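Local coordinates for type I modular polyketide synthase (Streptomyces albus subsp. albus, PDB 6IYT), which probably loads an extender unit, likely ethylmalonyl from its coenzyme A thioester, during assembly of the polyether salinomycin, through its acyltransferase domain, at residues A231-V234 with V235-S239; G291-A294 with A295-L299. All blocks are in the same frame, centred on the assembly; numbering follows the deposited sequence.

Interaction 1 of 2, residues A231-V234 with V235-S239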
ATOM      1  N   ALA A 231      12.933  -8.137  11.113  1.00  4.73           N
ATOM      2  CA  ALA A 231      12.569  -7.259   9.974  1.00  4.71           C
ATOM      3  C   ALA A 231      12.935  -5.801  10.291  1.00  4.49           C
ATOM      4  O   ALA A 231      13.563  -5.094   9.481  1.00  3.78           O
ATOM      5  CB  ALA A 231      11.066  -7.385   9.667  1.00  4.45           C
ATOM      6  N   ALA A 232      12.588  -5.360  11.476  1.00  5.51           N
ATOM      7  CA  ALA A 232      12.930  -4.024  11.899  1.00  5.89           C
ATOM      8  C   ALA A 232      14.429  -3.758  11.864  1.00  5.97           C
ATOM      9  O   ALA A 232      14.887  -2.723  11.354  1.00  5.76           O
ATOM     10  CB  ALA A 232      12.358  -3.742  13.270  1.00  6.38           C
ATOM     11  N   GLN A 233      15.204  -4.694  12.367  1.00  6.92           N
ATOM     12  CA  GLN A 233      16.625  -4.551  12.389  1.00  6.70           C
ATOM     13  C   GLN A 233      17.240  -4.553  10.983  1.00  6.10           C
ATOM     14  O   GLN A 233      18.159  -3.770  10.718  1.00  6.61           O
ATOM     15  CB  GLN A 233      17.261  -5.641  13.266  1.00  7.52           C
ATOM     16  CG  GLN A 233      18.714  -5.398  13.562  1.00  8.63           C
ATOM     17  CD  GLN A 233      19.306  -6.396  14.556  1.00 11.01           C
ATOM     18  OE1 GLN A 233      18.617  -7.252  15.088  1.00 12.22           O
ATOM     19  NE2 GLN A 233      20.567  -6.203  14.880  1.00 14.82           N
ATOM     20  N   VAL A 234      16.674  -5.338  10.060  1.00  5.74           N
ATOM     21  CA  VAL A 234      17.127  -5.318   8.682  1.00  5.23           C
ATOM     22  C   VAL A 234      16.925  -3.943   8.067  1.00  5.61           C
ATOM     23  O   VAL A 234      17.851  -3.384   7.441  1.00  5.57           O
ATOM     24  CB  VAL A 234      16.448  -6.369   7.805  1.00  5.58           C
ATOM     25  CG1 VAL A 234      16.822  -6.175   6.375  1.00  6.31           C
ATOM     26  CG2 VAL A 234      16.814  -7.778   8.238  1.00  5.53           C
ATOM     27  N   VAL A 235      15.732  -3.393   8.200  1.00  5.09           N
ATOM     28  CA  VAL A 235      15.463  -2.115   7.536  1.00  5.17           C
ATOM     29  C   VAL A 235      16.263  -0.963   8.153  1.00  4.95           C
ATOM     30  O   VAL A 235      16.789  -0.121   7.419  1.00  5.43           O
ATOM     31  CB  VAL A 235      13.957  -1.767   7.442  1.00  5.47           C
ATOM     32  CG1 VAL A 235      13.381  -1.421   8.790  1.00  6.37           C
ATOM     33  CG2 VAL A 235      13.759  -0.602   6.478  1.00  5.46           C
ATOM     34  N   VAL A 236      16.495  -1.014   9.460  1.00  4.14           N
ATOM     35  CA  VAL A 236      17.291   0.008  10.128  1.00  4.50           C
ATOM     36  C   VAL A 236      18.749  -0.077   9.676  1.00  5.18           C
ATOM     37  O   VAL A 236      19.325   0.903   9.250  1.00  4.37           O
ATOM     38  CB  VAL A 236      17.221  -0.108  11.666  1.00  4.57           C
ATOM     39  CG1 VAL A 236      18.276   0.813  12.322  1.00  5.25           C
ATOM     40  CG2 VAL A 236      15.836   0.267  12.163  1.00  4.83           C
ATOM     41  N   LEU A 237      19.334  -1.255   9.722  1.00  5.50           N
ATOM     42  CA  LEU A 237      20.765  -1.360   9.454  1.00  6.36           C
ATOM     43  C   LEU A 237      21.081  -1.146   7.994  1.00  6.02           C
ATOM     44  O   LEU A 237      22.091  -0.548   7.669  1.00  5.94           O
ATOM     45  CB  LEU A 237      21.313  -2.697   9.906  1.00  7.27           C
ATOM     46  CG  LEU A 237      21.362  -2.916  11.408  1.00  8.52           C
ATOM     47  CD1 LEU A 237      21.944  -4.307  11.682  1.00  8.14           C
ATOM     48  CD2 LEU A 237      22.158  -1.831  12.125  1.00  9.92           C
ATOM     49  N   ARG A 238      20.286  -1.726   7.109  1.00  5.23           N
ATOM     50  CA  ARG A 238      20.523  -1.541   5.707  1.00  6.13           C
ATOM     51  C   ARG A 238      20.381  -0.083   5.284  1.00  5.48           C
ATOM     52  O   ARG A 238      21.215   0.428   4.553  1.00  6.48           O
ATOM     53  CB  ARG A 238      19.649  -2.432   4.862  1.00  6.81           C
ATOM     54  CG  ARG A 238      20.276  -2.646   3.495  1.00  9.54           C
ATOM     55  CD  ARG A 238      19.551  -3.724   2.702  1.00 10.34           C
ATOM     56  NE  ARG A 238      18.221  -3.287   2.279  1.00  9.98           N
ATOM     57  CZ  ARG A 238      17.415  -4.035   1.529  1.00 11.40           C
ATOM     58  NH1 ARG A 238      17.798  -5.248   1.182  1.00  8.10           N
ATOM     59  NH2 ARG A 238      16.250  -3.544   1.085  1.00 13.24           N
ATOM     60  N   SER A 239      19.333   0.608   5.761  1.00  5.43           N
ATOM     61  CA  SER A 239      19.152   2.006   5.399  1.00  5.11           C
ATOM     62  C   SER A 239      20.249   2.901   5.990  1.00  5.57           C
ATOM     63  O   SER A 239      20.692   3.841   5.345  1.00  5.29           O
ATOM     64  CB  SER A 239      17.747   2.523   5.756  1.00  5.19           C
ATOM     65  OG  SER A 239      17.483   2.512   7.155  1.00  4.31           O
TER
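Gln233 and Leu237, one helical turn apart, lie side by side and point the same way from the partly exposed side of helix 228-245. Leu237 can be followed outward from its CB, which rests 3.4 Å from Gln233 O. Its CG, anti to its own carbonyl carbon (chi1 -69°), stays over that same oxygen. Leu237 CD1 ends 3.9 Å from Gln233 CG, with Gln233 NE2 almost as near. Gln233 is extended, so its methylene chain lies along the leucine while the amide continues outward; its side chain also touches His160 and Phe337.

Beneath this pair the backbone is regular. Leu237 N binds Gln233 O at 2.9 Å, and Val235, Val236 and Arg238 bond in the same i to i+4 way to Ala231, Ala232 and Val234. Two methyls, Val235 CG1 and Val236 CG2, come to 3.2 Å from the one oxygen, Ala232 O. Val235 O is gripped twice, by Ser239 N and by Ser239 OG at 2.7 Å, so the buried hydroxyl is satisfied within its own helix. Arg238 NH1 bonds to Asn369 OD1 on helix 363-371, where Trp366 and Cys370 also touch the arginine side chain.

Ala231, Val234 and Arg238 face Ile217 of helix 215-223, whereas Val235 and Ser239 meet Gln185 of helix 181-200. This is an alpha-helix packed among the helices of the acyltransferase fold, with the side chain of Arg238 near, but not touching, the probable nucleophile elbow (GxSxG) that leads into helix 215-223.

Interaction 2 of 2, residues G291-A294 with A295-L299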
ATOM      1  N   GLY A 291      21.177   5.214 -10.816  1.00  6.41           N
ATOM      2  CA  GLY A 291      22.552   5.520 -11.103  1.00  7.21           C
ATOM      3  C   GLY A 291      22.965   6.888 -10.618  1.00  7.71           C
ATOM      4  O   GLY A 291      22.251   7.540  -9.843  1.00  7.05           O
ATOM      5  N   GLN A 292      24.047   7.387 -11.195  1.00  8.21           N
ATOM      6  CA  GLN A 292      24.660   8.632 -10.765  1.00  8.94           C
ATOM      7  C   GLN A 292      23.652   9.777 -10.891  1.00  8.53           C
ATOM      8  O   GLN A 292      22.902   9.834 -11.846  1.00  8.46           O
ATOM      9  CB  GLN A 292      25.880   8.894 -11.651  1.00 11.91           C
ATOM     10  CG  GLN A 292      26.565  10.198 -11.396  1.00 17.35           C
ATOM     11  CD  GLN A 292      27.244  10.720 -12.641  1.00 22.74           C
ATOM     12  OE1 GLN A 292      26.633  11.456 -13.404  1.00 20.03           O
ATOM     13  NE2 GLN A 292      28.355  10.096 -12.997  1.00 22.98           N
ATOM     14  N   VAL A 293      23.650  10.688  -9.920  1.00  8.99           N
ATOM     15  CA  VAL A 293      22.601  11.716  -9.842  1.00  9.94           C
ATOM     16  C   VAL A 293      22.606  12.640 -11.062  1.00 10.84           C
ATOM     17  O   VAL A 293      21.561  12.908 -11.644  1.00 10.48           O
ATOM     18  CB  VAL A 293      22.745  12.562  -8.563  1.00 10.58           C
ATOM     19  CG1 VAL A 293      21.717  13.702  -8.556  1.00 13.96           C
ATOM     20  CG2 VAL A 293      22.582  11.678  -7.340  1.00 11.59           C
ATOM     21  N   ALA A 294      23.780  13.119 -11.447  1.00 12.71           N
ATOM     22  CA  ALA A 294      23.868  14.067 -12.571  1.00 12.80           C
ATOM     23  C   ALA A 294      23.333  13.454 -13.860  1.00 10.90           C
ATOM     24  O   ALA A 294      22.495  14.061 -14.557  1.00  9.39           O
ATOM     25  CB  ALA A 294      25.302  14.527 -12.759  1.00 16.14           C
ATOM     26  N   ALA A 295      23.769  12.242 -14.155  1.00 10.34           N
ATOM     27  CA  ALA A 295      23.295  11.507 -15.336  1.00  9.51           C
ATOM     28  C   ALA A 295      21.793  11.249 -15.247  1.00 10.40           C
ATOM     29  O   ALA A 295      21.035  11.362 -16.249  1.00  8.41           O
ATOM     30  CB  ALA A 295      24.048  10.203 -15.454  1.00 10.71           C
ATOM     31  N   LEU A 296      21.341  10.885 -14.048  1.00  9.30           N
ATOM     32  CA  LEU A 296      19.936  10.584 -13.845  1.00  9.86           C
ATOM     33  C   LEU A 296      19.070  11.803 -14.083  1.00  9.79           C
ATOM     34  O   LEU A 296      18.018  11.725 -14.746  1.00 11.01           O
ATOM     35  CB  LEU A 296      19.724  10.059 -12.431  1.00  9.96           C
ATOM     36  CG  LEU A 296      18.394   9.365 -12.207  1.00 10.70           C
ATOM     37  CD1 LEU A 296      18.299   8.070 -13.009  1.00 12.04           C
ATOM     38  CD2 LEU A 296      18.216   9.090 -10.719  1.00 11.17           C
ATOM     39  N   GLU A 297      19.488  12.925 -13.546  1.00 10.83           N
ATOM     40  CA  GLU A 297      18.780  14.201 -13.774  1.00 12.03           C
ATOM     41  C   GLU A 297      18.788  14.630 -15.236  1.00 13.62           C
ATOM     42  O   GLU A 297      17.795  15.164 -15.733  1.00 14.82           O
ATOM     43  CB  GLU A 297      19.370  15.290 -12.879  1.00 13.41           C
ATOM     44  CG  GLU A 297      19.094  15.020 -11.400  1.00 17.23           C
ATOM     45  CD  GLU A 297      19.727  16.046 -10.461  1.00 23.94           C
ATOM     46  OE1 GLU A 297      20.666  16.754 -10.889  1.00 28.62           O
ATOM     47  OE2 GLU A 297      19.330  16.082  -9.265  1.00 23.75           O
ATOM     48  N   GLU A 298      19.897  14.388 -15.921  1.00 13.23           N
ATOM     49  CA  GLU A 298      19.994  14.671 -17.354  1.00 13.40           C
ATOM     50  C   GLU A 298      18.986  13.821 -18.158  1.00 11.22           C
ATOM     51  O   GLU A 298      18.236  14.355 -18.977  1.00 11.28           O
ATOM     52  CB  GLU A 298      21.451  14.453 -17.870  1.00 13.52           C
ATOM     53  CG  GLU A 298      21.638  14.884 -19.324  1.00 18.36           C
ATOM     54  CD  GLU A 298      23.005  14.554 -19.918  1.00 21.46           C
ATOM     55  OE1 GLU A 298      23.104  14.598 -21.174  1.00 22.63           O
ATOM     56  OE2 GLU A 298      23.982  14.319 -19.153  1.00 20.52           O
ATOM     57  N   LEU A 299      18.897  12.532 -17.843  1.00  9.60           N
ATOM     58  CA  LEU A 299      17.938  11.644 -18.472  1.00  8.41           C
ATOM     59  C   LEU A 299      16.477  12.091 -18.187  1.00  8.88           C
ATOM     60  O   LEU A 299      15.637  12.080 -19.073  1.00  9.90           O
ATOM     61  CB  LEU A 299      18.154  10.201 -17.989  1.00  8.34           C
ATOM     62  CG  LEU A 299      17.143   9.192 -18.508  1.00  9.08           C
ATOM     63  CD1 LEU A 299      17.349   8.938 -19.998  1.00  9.93           C
ATOM     64  CD2 LEU A 299      17.177   7.889 -17.722  1.00  8.85           C
TER
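Gln292, at the N-cap position of helix 293-305, reaches forward with its side-chain amide: OE1 accepts Ala295 N at 3.1 Å. The N-H lies in the plane of the amide carbonyl, on a lone pair, but the bond is bent, 141° at the hydrogen. Ala295 CB sits 3.5 Å from the same oxygen. CG is anti to the backbone N (chi1 176°), and the main-chain O of Gln292 receives Leu296 N at 2.9 Å. One residue thus serves two amides of the opening turn.

Toward solvent the partly exposed Val293 and exposed Glu297 lie side by side, Val293 CG1 3.4 Å from Glu297 OE2; Glu297 N closes the turn on Val293 O. Glu298 N bonds to Ala294 O, and Glu298 OE1 forms a salt bridge with Arg268.

Backbone bonds tie Gly291 to Ala251 of strand 251-255 and Gln292 to Val275, just ahead of strand 276-283. Leu296 packs on Leu276, Ala251 and Ala253, and Ala295 on Leu276. Strands 251-255, 276-283, 286-291 and 310-312 with helices 259-266 and 293-305 follow a beta-alpha-beta-beta-alpha-beta order, consistent with the ferredoxin-like small subdomain of acyltransferases; here helix 293-305 leaves strand 286-291 and covers its two neighbouring strands.

How the interactions relate
Both are local contacts of the acyltransferase domain, one inside helix 228-245, the other where strand 286-291 hands over to helix 293-305. Interaction 1 is mostly buried among other helices; interaction 2 is partly buried, with one side against a mixed sheet and the other carrying glutamates. The chemistry follows: aliphatic packing, a serine bonded to its own helix and the buried Arg238, paired with Asn369, in 231-239; a side-chain cap and the exposed Glu297 and Glu298 in 291-299. Their centres are 27 Å apart and their nearest atoms about 15 Å, without touching. They hold different elements, and the second is farther from the chain's centre.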